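Local coordinates for RIM-binding protein, isoform F (Drosophila melanogaster, PDB 6Q9M) that probably acts as a scaffold of the synaptic active zone, coupling synaptic vesicle recruitment to release sites, here represented by its central array of fibronectin type III domains, at residues V108-I113 with A118-L123; I226-Q231 with V280-K285; L14-E17 with S23-I26. All blocks are in the same frame, centred on the assembly; numbering follows the deposited sequence.

Contact 1. Residues V108-I113 with A118-L123; sequences VRASHI and AVISWL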
ATOM      1  N   VAL A 108      -4.660  -0.858  -3.700  1.00 44.89           N
ATOM      2  CA  VAL A 108      -3.555  -1.020  -4.640  1.00 44.01           C
ATOM      3  C   VAL A 108      -2.745   0.271  -4.695  1.00 53.44           C
ATOM      4  O   VAL A 108      -3.291   1.352  -4.936  1.00 47.45           O
ATOM      5  CB  VAL A 108      -4.098  -1.385  -6.029  1.00 47.15           C
ATOM      6  CG1 VAL A 108      -2.944  -1.505  -7.043  1.00 42.43           C
ATOM      7  CG2 VAL A 108      -4.932  -2.688  -5.963  1.00 44.59           C
ATOM      8  N   ARG A 109      -1.437   0.179  -4.457  1.00 56.13           N
ATOM      9  CA  ARG A 109      -0.615   1.382  -4.389  1.00 57.00           C
ATOM     10  C   ARG A 109       0.682   1.180  -5.152  1.00 55.16           C
ATOM     11  O   ARG A 109       1.251   0.084  -5.162  1.00 57.80           O
ATOM     12  CB  ARG A 109      -0.243   1.786  -2.943  1.00 55.37           C
ATOM     13  CG  ARG A 109      -1.328   1.607  -1.891  1.00 70.49           C
ATOM     14  CD  ARG A 109      -0.768   1.733  -0.450  1.00 87.86           C
ATOM     15  NE  ARG A 109      -0.113   0.523   0.076  1.00100.09           N
ATOM     16  CZ  ARG A 109      -0.749  -0.579   0.484  1.00105.07           C
ATOM     17  NH1 ARG A 109      -2.072  -0.658   0.421  1.00102.95           N
ATOM     18  NH2 ARG A 109      -0.061  -1.612   0.955  1.00109.74           N
ATOM     19  N   ALA A 110       1.164   2.267  -5.750  1.00 52.44           N
ATOM     20  CA  ALA A 110       2.462   2.311  -6.408  1.00 49.44           C
ATOM     21  C   ALA A 110       3.401   3.146  -5.557  1.00 55.24           C
ATOM     22  O   ALA A 110       3.017   4.215  -5.074  1.00 65.06           O
ATOM     23  CB  ALA A 110       2.363   2.914  -7.810  1.00 43.30           C
ATOM     24  N   SER A 111       4.623   2.653  -5.368  1.00 54.61           N
ATOM     25  CA  SER A 111       5.627   3.372  -4.594  1.00 61.45           C
ATOM     26  C   SER A 111       6.995   3.081  -5.193  1.00 57.19           C
ATOM     27  O   SER A 111       7.124   2.290  -6.132  1.00 57.03           O
ATOM     28  CB  SER A 111       5.575   2.991  -3.109  1.00 55.53           C
ATOM     29  OG  SER A 111       5.931   1.631  -2.938  1.00 54.97           O
ATOM     30  N   HIS A 112       8.020   3.736  -4.641  1.00 60.62           N
ATOM     31  CA  HIS A 112       9.393   3.592  -5.124  1.00 64.28           C
ATOM     32  C   HIS A 112       9.438   3.718  -6.649  1.00 65.91           C
ATOM     33  O   HIS A 112       9.979   2.872  -7.366  1.00 63.34           O
ATOM     34  CB  HIS A 112      10.001   2.272  -4.650  1.00 65.06           C
ATOM     35  CG  HIS A 112      10.167   2.183  -3.163  1.00 76.47           C
ATOM     36  ND1 HIS A 112       9.240   1.569  -2.344  1.00 75.32           N
ATOM     37  CD2 HIS A 112      11.155   2.624  -2.348  1.00 77.94           C
ATOM     38  CE1 HIS A 112       9.655   1.632  -1.090  1.00 73.05           C
ATOM     39  NE2 HIS A 112      10.812   2.267  -1.066  1.00 75.19           N
ATOM     40  N   ILE A 113       8.809   4.774  -7.143  1.00 61.03           N
ATOM     41  CA  ILE A 113       8.658   4.972  -8.575  1.00 57.24           C
ATOM     42  C   ILE A 113       9.952   5.529  -9.147  1.00 55.56           C
ATOM     43  O   ILE A 113      10.520   6.483  -8.607  1.00 57.49           O
ATOM     44  CB  ILE A 113       7.475   5.912  -8.856  1.00 60.28           C
ATOM     45  CG1 ILE A 113       6.183   5.308  -8.286  1.00 59.90           C
ATOM     46  CG2 ILE A 113       7.377   6.220 -10.362  1.00 57.24           C
ATOM     47  CD1 ILE A 113       4.953   6.181  -8.476  1.00 59.69           C
ATOM     48  N   ALA A 118       8.389   0.454 -10.659  1.00 48.40           N
ATOM     49  CA  ALA A 118       7.601   0.846  -9.499  1.00 54.84           C
ATOM     50  C   ALA A 118       7.359  -0.388  -8.643  1.00 56.47           C
ATOM     51  O   ALA A 118       7.343  -1.513  -9.148  1.00 61.55           O
ATOM     52  CB  ALA A 118       6.266   1.490  -9.910  1.00 45.93           C
ATOM     53  N   VAL A 119       7.212  -0.179  -7.342  1.00 53.32           N
ATOM     54  CA  VAL A 119       6.807  -1.248  -6.434  1.00 51.73           C
ATOM     55  C   VAL A 119       5.296  -1.155  -6.268  1.00 51.44           C
ATOM     56  O   VAL A 119       4.765  -0.095  -5.909  1.00 54.90           O
ATOM     57  CB  VAL A 119       7.541  -1.159  -5.083  1.00 50.95           C
ATOM     58  CG1 VAL A 119       6.828  -1.994  -3.987  1.00 44.13           C
ATOM     59  CG2 VAL A 119       8.982  -1.631  -5.241  1.00 55.10           C
ATOM     60  N   ILE A 120       4.609  -2.257  -6.548  1.00 47.17           N
ATOM     61  CA  ILE A 120       3.157  -2.352  -6.460  1.00 45.14           C
ATOM     62  C   ILE A 120       2.813  -3.173  -5.229  1.00 51.77           C
ATOM     63  O   ILE A 120       3.246  -4.324  -5.113  1.00 53.26           O
ATOM     64  CB  ILE A 120       2.547  -3.018  -7.709  1.00 47.10           C
ATOM     65  CG1 ILE A 120       3.046  -2.357  -9.006  1.00 42.17           C
ATOM     66  CG2 ILE A 120       1.025  -3.036  -7.598  1.00 43.12           C
ATOM     67  CD1 ILE A 120       2.651  -0.911  -9.159  1.00 39.44           C
ATOM     68  N   SER A 121       1.987  -2.604  -4.350  1.00 53.10           N
ATOM     69  CA  SER A 121       1.471  -3.246  -3.148  1.00 47.52           C
ATOM     70  C   SER A 121      -0.054  -3.309  -3.204  1.00 51.50           C
ATOM     71  O   SER A 121      -0.707  -2.516  -3.898  1.00 47.00           O
ATOM     72  CB  SER A 121       1.883  -2.478  -1.890  1.00 43.76           C
ATOM     73  OG  SER A 121       3.291  -2.285  -1.852  1.00 52.10           O
ATOM     74  N   TRP A 122      -0.620  -4.250  -2.445  1.00 39.18           N
ATOM     75  CA  TRP A 122      -2.069  -4.365  -2.343  1.00 40.53           C
ATOM     76  C   TRP A 122      -2.431  -5.081  -1.047  1.00 51.56           C
ATOM     77  O   TRP A 122      -1.572  -5.604  -0.328  1.00 47.88           O
ATOM     78  CB  TRP A 122      -2.665  -5.100  -3.549  1.00 44.09           C
ATOM     79  CG  TRP A 122      -2.162  -6.494  -3.735  1.00 48.70           C
ATOM     80  CD1 TRP A 122      -2.758  -7.643  -3.306  1.00 46.68           C
ATOM     81  CD2 TRP A 122      -0.965  -6.894  -4.421  1.00 50.09           C
ATOM     82  NE1 TRP A 122      -2.006  -8.735  -3.686  1.00 46.84           N
ATOM     83  CE2 TRP A 122      -0.897  -8.301  -4.362  1.00 49.98           C
ATOM     84  CE3 TRP A 122       0.055  -6.197  -5.078  1.00 44.48           C
ATOM     85  CZ2 TRP A 122       0.159  -9.026  -4.918  1.00 44.84           C
ATOM     86  CZ3 TRP A 122       1.084  -6.909  -5.632  1.00 44.74           C
ATOM     87  CH2 TRP A 122       1.131  -8.316  -5.549  1.00 51.35           C
ATOM     88  N   LEU A 123      -3.724  -5.066  -0.750  1.00 45.17           N
ATOM     89  CA  LEU A 123      -4.294  -5.815   0.355  1.00 44.39           C
ATOM     90  C   LEU A 123      -5.212  -6.864  -0.241  1.00 45.99           C
ATOM     91  O   LEU A 123      -6.256  -6.511  -0.801  1.00 48.60           O
ATOM     92  CB  LEU A 123      -5.064  -4.901   1.309  1.00 49.47           C
ATOM     93  CG  LEU A 123      -5.653  -5.550   2.574  1.00 51.96           C
ATOM     94  CD1 LEU A 123      -4.572  -6.292   3.374  1.00 48.03           C
ATOM     95  CD2 LEU A 123      -6.364  -4.506   3.461  1.00 43.27           C
TER
HETATM   96  O   HOH W   1       3.576   0.260  -3.145  1.00 46.12           O

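Contact 2. Residues I226-Q231 with V280-K285; sequences ILVTWQ and VTIRTK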
ATOM      1  N   ILE A 226      -3.311  34.413  -1.881  1.00103.81           N
ATOM      2  CA  ILE A 226      -3.626  32.993  -1.937  1.00109.19           C
ATOM      3  C   ILE A 226      -2.386  32.211  -1.539  1.00105.56           C
ATOM      4  O   ILE A 226      -1.253  32.656  -1.755  1.00 99.52           O
ATOM      5  CB  ILE A 226      -4.157  32.553  -3.316  1.00116.18           C
ATOM      6  CG1 ILE A 226      -3.409  33.246  -4.450  1.00118.54           C
ATOM      7  CG2 ILE A 226      -5.661  32.837  -3.420  1.00122.98           C
ATOM      8  CD1 ILE A 226      -2.047  32.663  -4.736  1.00121.04           C
ATOM      9  N   LEU A 227      -2.605  31.049  -0.935  1.00103.81           N
ATOM     10  CA  LEU A 227      -1.519  30.171  -0.523  1.00 95.69           C
ATOM     11  C   LEU A 227      -1.544  28.886  -1.342  1.00 83.53           C
ATOM     12  O   LEU A 227      -2.431  28.044  -1.165  1.00 81.37           O
ATOM     13  CB  LEU A 227      -1.601  29.874   0.969  1.00 96.00           C
ATOM     14  CG  LEU A 227      -0.336  29.174   1.461  1.00 95.01           C
ATOM     15  CD1 LEU A 227       0.684  30.194   1.908  1.00 92.76           C
ATOM     16  CD2 LEU A 227      -0.675  28.209   2.585  1.00 96.42           C
ATOM     17  N   VAL A 228      -0.566  28.736  -2.226  1.00 75.46           N
ATOM     18  CA  VAL A 228      -0.380  27.515  -2.998  1.00 79.97           C
ATOM     19  C   VAL A 228       0.665  26.675  -2.284  1.00 79.61           C
ATOM     20  O   VAL A 228       1.680  27.200  -1.799  1.00 73.14           O
ATOM     21  CB  VAL A 228       0.035  27.822  -4.452  1.00 91.65           C
ATOM     22  CG1 VAL A 228       1.148  28.857  -4.483  1.00 98.85           C
ATOM     23  CG2 VAL A 228       0.459  26.551  -5.178  1.00 87.47           C
ATOM     24  N   THR A 229       0.397  25.373  -2.176  1.00 79.73           N
ATOM     25  CA  THR A 229       1.274  24.425  -1.509  1.00 71.52           C
ATOM     26  C   THR A 229       1.518  23.242  -2.429  1.00 75.27           C
ATOM     27  O   THR A 229       0.764  23.004  -3.377  1.00 77.59           O
ATOM     28  CB  THR A 229       0.669  23.922  -0.200  1.00 76.48           C
ATOM     29  OG1 THR A 229      -0.460  23.087  -0.496  1.00 86.56           O
ATOM     30  CG2 THR A 229       0.218  25.092   0.664  1.00 68.72           C
ATOM     31  N   TRP A 230       2.593  22.507  -2.143  1.00 70.82           N
ATOM     32  CA  TRP A 230       2.967  21.345  -2.937  1.00 66.82           C
ATOM     33  C   TRP A 230       3.925  20.487  -2.126  1.00 76.20           C
ATOM     34  O   TRP A 230       4.524  20.945  -1.149  1.00 73.27           O
ATOM     35  CB  TRP A 230       3.610  21.743  -4.264  1.00 64.60           C
ATOM     36  CG  TRP A 230       4.850  22.535  -4.072  1.00 72.29           C
ATOM     37  CD1 TRP A 230       6.133  22.060  -3.945  1.00 73.27           C
ATOM     38  CD2 TRP A 230       4.939  23.952  -3.967  1.00 71.67           C
ATOM     39  NE1 TRP A 230       7.011  23.110  -3.770  1.00 64.87           N
ATOM     40  CE2 TRP A 230       6.295  24.279  -3.773  1.00 65.53           C
ATOM     41  CE3 TRP A 230       3.999  24.984  -4.020  1.00 77.62           C
ATOM     42  CZ2 TRP A 230       6.721  25.587  -3.632  1.00 63.08           C
ATOM     43  CZ3 TRP A 230       4.424  26.273  -3.888  1.00 74.77           C
ATOM     44  CH2 TRP A 230       5.766  26.566  -3.698  1.00 67.07           C
ATOM     45  N   GLN A 231       4.054  19.230  -2.542  1.00 79.61           N
ATOM     46  CA  GLN A 231       4.979  18.307  -1.897  1.00 76.67           C
ATOM     47  C   GLN A 231       6.386  18.482  -2.457  1.00 72.74           C
ATOM     48  O   GLN A 231       6.572  18.385  -3.675  1.00 76.46           O
ATOM     49  CB  GLN A 231       4.526  16.863  -2.084  1.00 85.96           C
ATOM     50  CG  GLN A 231       5.484  15.831  -1.477  1.00 95.56           C
ATOM     51  CD  GLN A 231       5.667  14.593  -2.347  1.00107.44           C
ATOM     52  OE1 GLN A 231       4.718  14.094  -2.959  1.00109.26           O
ATOM     53  NE2 GLN A 231       6.896  14.091  -2.404  1.00116.11           N
ATOM     54  N   VAL A 280      -2.975  27.711 -11.743  1.00121.09           N
ATOM     55  CA  VAL A 280      -1.625  27.835 -12.288  1.00121.46           C
ATOM     56  C   VAL A 280      -0.822  26.601 -11.840  1.00114.07           C
ATOM     57  O   VAL A 280      -1.268  25.823 -10.996  1.00112.94           O
ATOM     58  CB  VAL A 280      -0.959  29.188 -11.903  1.00112.62           C
ATOM     59  CG1 VAL A 280       0.581  29.225 -12.124  1.00101.47           C
ATOM     60  CG2 VAL A 280      -1.614  30.324 -12.720  1.00102.02           C
ATOM     61  N   THR A 281       0.329  26.388 -12.480  1.00110.38           N
ATOM     62  CA  THR A 281       1.225  25.254 -12.278  1.00102.79           C
ATOM     63  C   THR A 281       2.525  25.672 -11.580  1.00 92.68           C
ATOM     64  O   THR A 281       2.854  26.861 -11.484  1.00 91.04           O
ATOM     65  CB  THR A 281       1.542  24.592 -13.631  1.00104.11           C
ATOM     66  OG1 THR A 281       0.395  24.651 -14.484  1.00104.28           O
ATOM     67  CG2 THR A 281       1.882  23.153 -13.436  1.00105.95           C
ATOM     68  N   ILE A 282       3.247  24.664 -11.058  1.00 83.74           N
ATOM     69  CA  ILE A 282       4.560  24.819 -10.435  1.00 82.85           C
ATOM     70  C   ILE A 282       5.598  24.005 -11.195  1.00 81.64           C
ATOM     71  O   ILE A 282       5.315  22.925 -11.724  1.00 87.70           O
ATOM     72  CB  ILE A 282       4.566  24.390  -8.952  1.00 79.45           C
ATOM     73  CG1 ILE A 282       3.427  25.063  -8.201  1.00 76.49           C
ATOM     74  CG2 ILE A 282       5.910  24.697  -8.291  1.00 74.66           C
ATOM     75  CD1 ILE A 282       2.420  24.093  -7.760  1.00 78.80           C
ATOM     76  N   ARG A 283       6.816  24.532 -11.237  1.00 74.79           N
ATOM     77  CA  ARG A 283       7.938  23.878 -11.882  1.00 84.65           C
ATOM     78  C   ARG A 283       9.050  23.626 -10.877  1.00 82.30           C
ATOM     79  O   ARG A 283       9.359  24.502 -10.061  1.00 85.06           O
ATOM     80  CB  ARG A 283       8.468  24.745 -13.013  1.00101.49           C
ATOM     81  CG  ARG A 283       7.670  24.640 -14.268  1.00112.03           C
ATOM     82  CD  ARG A 283       7.374  26.050 -14.785  1.00118.52           C
ATOM     83  NE  ARG A 283       6.418  25.967 -15.874  1.00121.46           N
ATOM     84  CZ  ARG A 283       5.996  26.997 -16.580  1.00126.70           C
ATOM     85  NH1 ARG A 283       6.430  28.210 -16.292  1.00129.77           N
ATOM     86  NH2 ARG A 283       5.110  26.802 -17.536  1.00127.84           N
ATOM     87  N   THR A 284       9.628  22.425 -10.910  1.00 75.05           N
ATOM     88  CA  THR A 284      10.844  22.176 -10.149  1.00 76.37           C
ATOM     89  C   THR A 284      12.051  22.699 -10.913  1.00 82.04           C
ATOM     90  O   THR A 284      12.270  22.351 -12.081  1.00 82.76           O
ATOM     91  CB  THR A 284      11.039  20.691  -9.857  1.00 76.78           C
ATOM     92  OG1 THR A 284       9.849  20.158  -9.265  1.00 79.49           O
ATOM     93  CG2 THR A 284      12.201  20.510  -8.893  1.00 74.38           C
ATOM     94  N   LYS A 285      12.870  23.476 -10.227  1.00 84.15           N
ATOM     95  CA  LYS A 285      14.089  24.043 -10.775  1.00 95.54           C
ATOM     96  C   LYS A 285      15.246  23.179 -10.279  1.00 94.22           C
ATOM     97  O   LYS A 285      15.225  22.688  -9.150  1.00 88.71           O
ATOM     98  CB  LYS A 285      14.207  25.511 -10.311  1.00 99.60           C
ATOM     99  CG  LYS A 285      15.458  26.346 -10.671  1.00112.68           C
ATOM    100  CD  LYS A 285      16.211  25.947 -11.942  1.00119.61           C
ATOM    101  CE  LYS A 285      16.935  27.144 -12.547  1.00123.35           C
ATOM    102  NZ  LYS A 285      17.953  27.736 -11.623  1.00122.09           N
TER

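Contact 3. Residues L14-E17 with S23-I26; sequences LTLE and SVLI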
ATOM      1  N   LEU A  14      -4.446 -19.567   6.229  1.00 60.07           N
ATOM      2  CA  LEU A  14      -5.484 -19.027   7.090  1.00 53.41           C
ATOM      3  C   LEU A  14      -6.844 -19.583   6.684  1.00 59.60           C
ATOM      4  O   LEU A  14      -7.231 -19.525   5.514  1.00 58.43           O
ATOM      5  CB  LEU A  14      -5.476 -17.510   6.996  1.00 48.84           C
ATOM      6  CG  LEU A  14      -6.476 -16.770   7.861  1.00 52.72           C
ATOM      7  CD1 LEU A  14      -6.419 -17.324   9.272  1.00 49.77           C
ATOM      8  CD2 LEU A  14      -6.230 -15.265   7.835  1.00 51.37           C
ATOM      9  N   THR A  15      -7.561 -20.146   7.653  1.00 61.99           N
ATOM     10  CA  THR A  15      -8.803 -20.858   7.389  1.00 65.42           C
ATOM     11  C   THR A  15      -9.866 -20.476   8.406  1.00 67.95           C
ATOM     12  O   THR A  15      -9.599 -20.456   9.613  1.00 64.16           O
ATOM     13  CB  THR A  15      -8.561 -22.369   7.450  1.00 71.62           C
ATOM     14  OG1 THR A  15      -7.597 -22.731   6.453  1.00 87.35           O
ATOM     15  CG2 THR A  15      -9.849 -23.137   7.217  1.00 68.03           C
ATOM     16  N   LEU A  16     -11.075 -20.207   7.916  1.00 66.56           N
ATOM     17  CA  LEU A  16     -12.256 -20.111   8.764  1.00 65.38           C
ATOM     18  C   LEU A  16     -12.824 -21.509   8.895  1.00 69.86           C
ATOM     19  O   LEU A  16     -13.291 -22.085   7.909  1.00 72.91           O
ATOM     20  CB  LEU A  16     -13.302 -19.164   8.183  1.00 68.61           C
ATOM     21  CG  LEU A  16     -14.632 -19.267   8.933  1.00 69.59           C
ATOM     22  CD1 LEU A  16     -14.543 -18.519  10.246  1.00 67.01           C
ATOM     23  CD2 LEU A  16     -15.811 -18.775   8.102  1.00 70.03           C
ATOM     24  N   GLU A  17     -12.761 -22.067  10.100  1.00 71.67           N
ATOM     25  CA  GLU A  17     -13.222 -23.432  10.296  1.00 72.48           C
ATOM     26  C   GLU A  17     -14.675 -23.506  10.756  1.00 72.24           C
ATOM     27  O   GLU A  17     -15.409 -24.389  10.299  1.00 76.55           O
ATOM     28  CB  GLU A  17     -12.297 -24.153  11.273  1.00 73.44           C
ATOM     29  CG  GLU A  17     -11.310 -25.068  10.552  1.00 87.83           C
ATOM     30  CD  GLU A  17      -9.925 -25.052  11.160  1.00 95.62           C
ATOM     31  OE1 GLU A  17      -9.821 -24.862  12.391  1.00 99.04           O
ATOM     32  OE2 GLU A  17      -8.943 -25.243  10.412  1.00 95.86           O
ATOM     33  N   SER A  23     -18.983 -15.459  17.364  1.00 66.61           N
ATOM     34  CA  SER A  23     -17.622 -15.971  17.491  1.00 63.07           C
ATOM     35  C   SER A  23     -17.262 -16.747  16.229  1.00 67.41           C
ATOM     36  O   SER A  23     -18.141 -17.128  15.442  1.00 72.07           O
ATOM     37  CB  SER A  23     -17.482 -16.863  18.732  1.00 64.91           C
ATOM     38  OG  SER A  23     -18.387 -17.955  18.707  1.00 71.34           O
ATOM     39  N   VAL A  24     -15.953 -16.925  16.014  1.00 57.10           N
ATOM     40  CA  VAL A  24     -15.432 -17.682  14.873  1.00 59.11           C
ATOM     41  C   VAL A  24     -14.248 -18.519  15.332  1.00 59.84           C
ATOM     42  O   VAL A  24     -13.479 -18.102  16.203  1.00 63.51           O
ATOM     43  CB  VAL A  24     -15.022 -16.784  13.677  1.00 60.41           C
ATOM     44  CG1 VAL A  24     -16.223 -16.142  13.013  1.00 59.80           C
ATOM     45  CG2 VAL A  24     -13.992 -15.741  14.104  1.00 51.61           C
ATOM     46  N   LEU A  25     -14.101 -19.696  14.727  1.00 57.55           N
ATOM     47  CA  LEU A  25     -12.955 -20.569  14.943  1.00 62.85           C
ATOM     48  C   LEU A  25     -12.111 -20.623  13.671  1.00 64.24           C
ATOM     49  O   LEU A  25     -12.628 -20.933  12.594  1.00 62.07           O
ATOM     50  CB  LEU A  25     -13.434 -21.960  15.342  1.00 69.20           C
ATOM     51  CG  LEU A  25     -12.403 -23.051  15.565  1.00 70.09           C
ATOM     52  CD1 LEU A  25     -11.635 -22.811  16.853  1.00 72.25           C
ATOM     53  CD2 LEU A  25     -13.078 -24.407  15.585  1.00 66.22           C
ATOM     54  N   ILE A  26     -10.823 -20.296  13.796  1.00 62.03           N
ATOM     55  CA  ILE A  26      -9.908 -20.225  12.667  1.00 64.79           C
ATOM     56  C   ILE A  26      -8.715 -21.135  12.910  1.00 63.25           C
ATOM     57  O   ILE A  26      -8.398 -21.510  14.044  1.00 59.71           O
ATOM     58  CB  ILE A  26      -9.389 -18.802  12.383  1.00 57.54           C
ATOM     59  CG1 ILE A  26      -8.421 -18.389  13.494  1.00 47.85           C
ATOM     60  CG2 ILE A  26     -10.530 -17.817  12.174  1.00 58.17           C
ATOM     61  CD1 ILE A  26      -7.858 -16.997  13.310  1.00 50.83           C
TER

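Contact 1. Residues V108-I113 with A118-L123
The guanidinium of Arg109 spreads one flat face over the backbone of the next strand, above Ser121 C and Trp122 N, and its NH2 comes to 3.6 Å from Ser121 CB. A bend at chi3 (-81°) lays this charged group over its neighbour, on the outer, solvent-facing side of the hairpin. Trp122 CB meets Val108 CG2 at 4.1 Å, but the indole leads away from 108-113 and stacks edge-to-face with His131. At the other end of the hairpin Val119 meets the His112 ring obliquely, and Val119 CG2 touches His112 CB.

The backbones pair antiparallel. Arg109 and Ser121 exchange two hydrogen bonds, Arg109 N to Ser121 O at 2.8 Å and Ser121 N to Arg109 O at 2.9 Å, the second nearly straight (171°). Ser111 and Val119 form the next hydrogen-bonded pair. A water is held by Ser111 OG (2.7 Å), Ser121 OG (2.9 Å) and Val119 O (3.0 Å), to the last of which it donates. The two small hydroxyls suit this side, where they share one water across the strands; Ser121 OG also bonds Arg149.

The opposite face is apolar. Alanine's single methyl lets Ile120 CD1 come alongside Ala110 CB at 4.1 Å, and Ile113 CG1 touches Ala118 CB.

This is the first hairpin of a fibronectin type III β-sandwich. Strand 149-152 pairs along the far edge of 118-123; across the core, Ala110 and Ala118 rest on Phe201 of strand 198-202, while Ile120 and Trp122 reach Val163 and Val165 of strand 160-167.

Contact 2. Residues I226-Q231 with V280-K285
The hydrophobic core between the two sheets of a β-sandwich is bridged where Ile282 reaches across to Val228 and Trp230. The methyl Ile282 CD1 does most of the touching: it lies 4.1 Å from Val228 CG2, the two branched side chains meeting tip to tip, and 4.2 Å from Trp230 CE3, near the rim of the indole. The second branch of the isoleucine, CG2, sits over one face of the Trp230 ring, while CD1 reaches past to that rim and to Val228.

No hydrogen bond joins the two segments, which face each other across the sandwich: the nearest CA atoms, those of Trp230 and Ile282, are 8.4 Å apart. Strand 225-231 is central in a sheet with 215-219 and 264-268, whereas 283-286, which Ile282 immediately precedes, pairs with 242-246 in the other sheet. The range belongs to an immunoglobulin-like family of the E-set clan.

The broad ring of Trp230 suits the gap between sheets, with Tyr245 of the facing sheet packed against it edge-to-face. Val228 points toward the other segment, and because its CG2 stands anti to the backbone N, that methyl is the one presented to Ile282 CD1. Ile282 also touches Tyr245 of strand 242-246 and, on the sheet that carries Val228 and Trp230, Ile215 of strand 215-219.

Contact 3. Residues L14-E17 with S23-I26
Leu16 reaches over the neighbouring strand toward Val24, starting from a CB on the same face of the sheet as the side chain of Ile26. The setting is the first β-hairpin of a fibronectin type III domain, formed by strands 12-20 and 23-29. Leu16 CG stands anti to the backbone N (chi1 169°), which sends the branch toward the second strand; from there CD1 arrives 3.9 Å from Val24 CB, close to CG1 as well, the two side chains crossing at about a right angle. The same methyl lies 3.9 Å from Leu25 O.

Leu16 and Ile26 are a non-hydrogen-bonded antiparallel pair with CA atoms 4.6 Å apart; the N-to-C directions of the short segments make 131°, well short of the 180° of straight antiparallel strands. On the same apolar side Leu14 CD1 approaches Ile26 CD1 at 4.3 Å. Leucine and the β-branched valine and isoleucine suit this face because it turns to the other sheet of the sandwich, where Met94 meets Leu14, Leu16 and Ile26, and Ile75 meets Val24 and Ile26.

Glu17, partly exposed, has CB 3.5 Å from Leu25 O and OE1 3.9 Å from Ile26 C, the chain bending at chi2, while OE2 makes a salt bridge to Arg61 of strand 61-65. Its backbone forms the hydrogen bond between the segments, Glu17 N to Leu25 O at 2.7 Å. One pair back, Ile26 CA lies 3.1 Å from Thr15 O in a CA-H...O contact.

How the contacts relate
From the N terminus, contact 3 comes first, closing a short hairpin with five residues between its segments at the start of the first fibronectin type III domain. Contact 1 does the same in the next domain, where four residues separate 108-113 from 118-123. Contact 2 differs: it closes a span of 48 residues in the third, immunoglobulin-like domain and joins facing sheets instead of neighbouring strands. The three follow in series, none enclosing or crossing another. Contact 1 lies near the middle of the chain, with centres about 30 Å from contact 3 and 25 Å from contact 2; those two are about 51 Å apart, on opposite sides of the chain's centre.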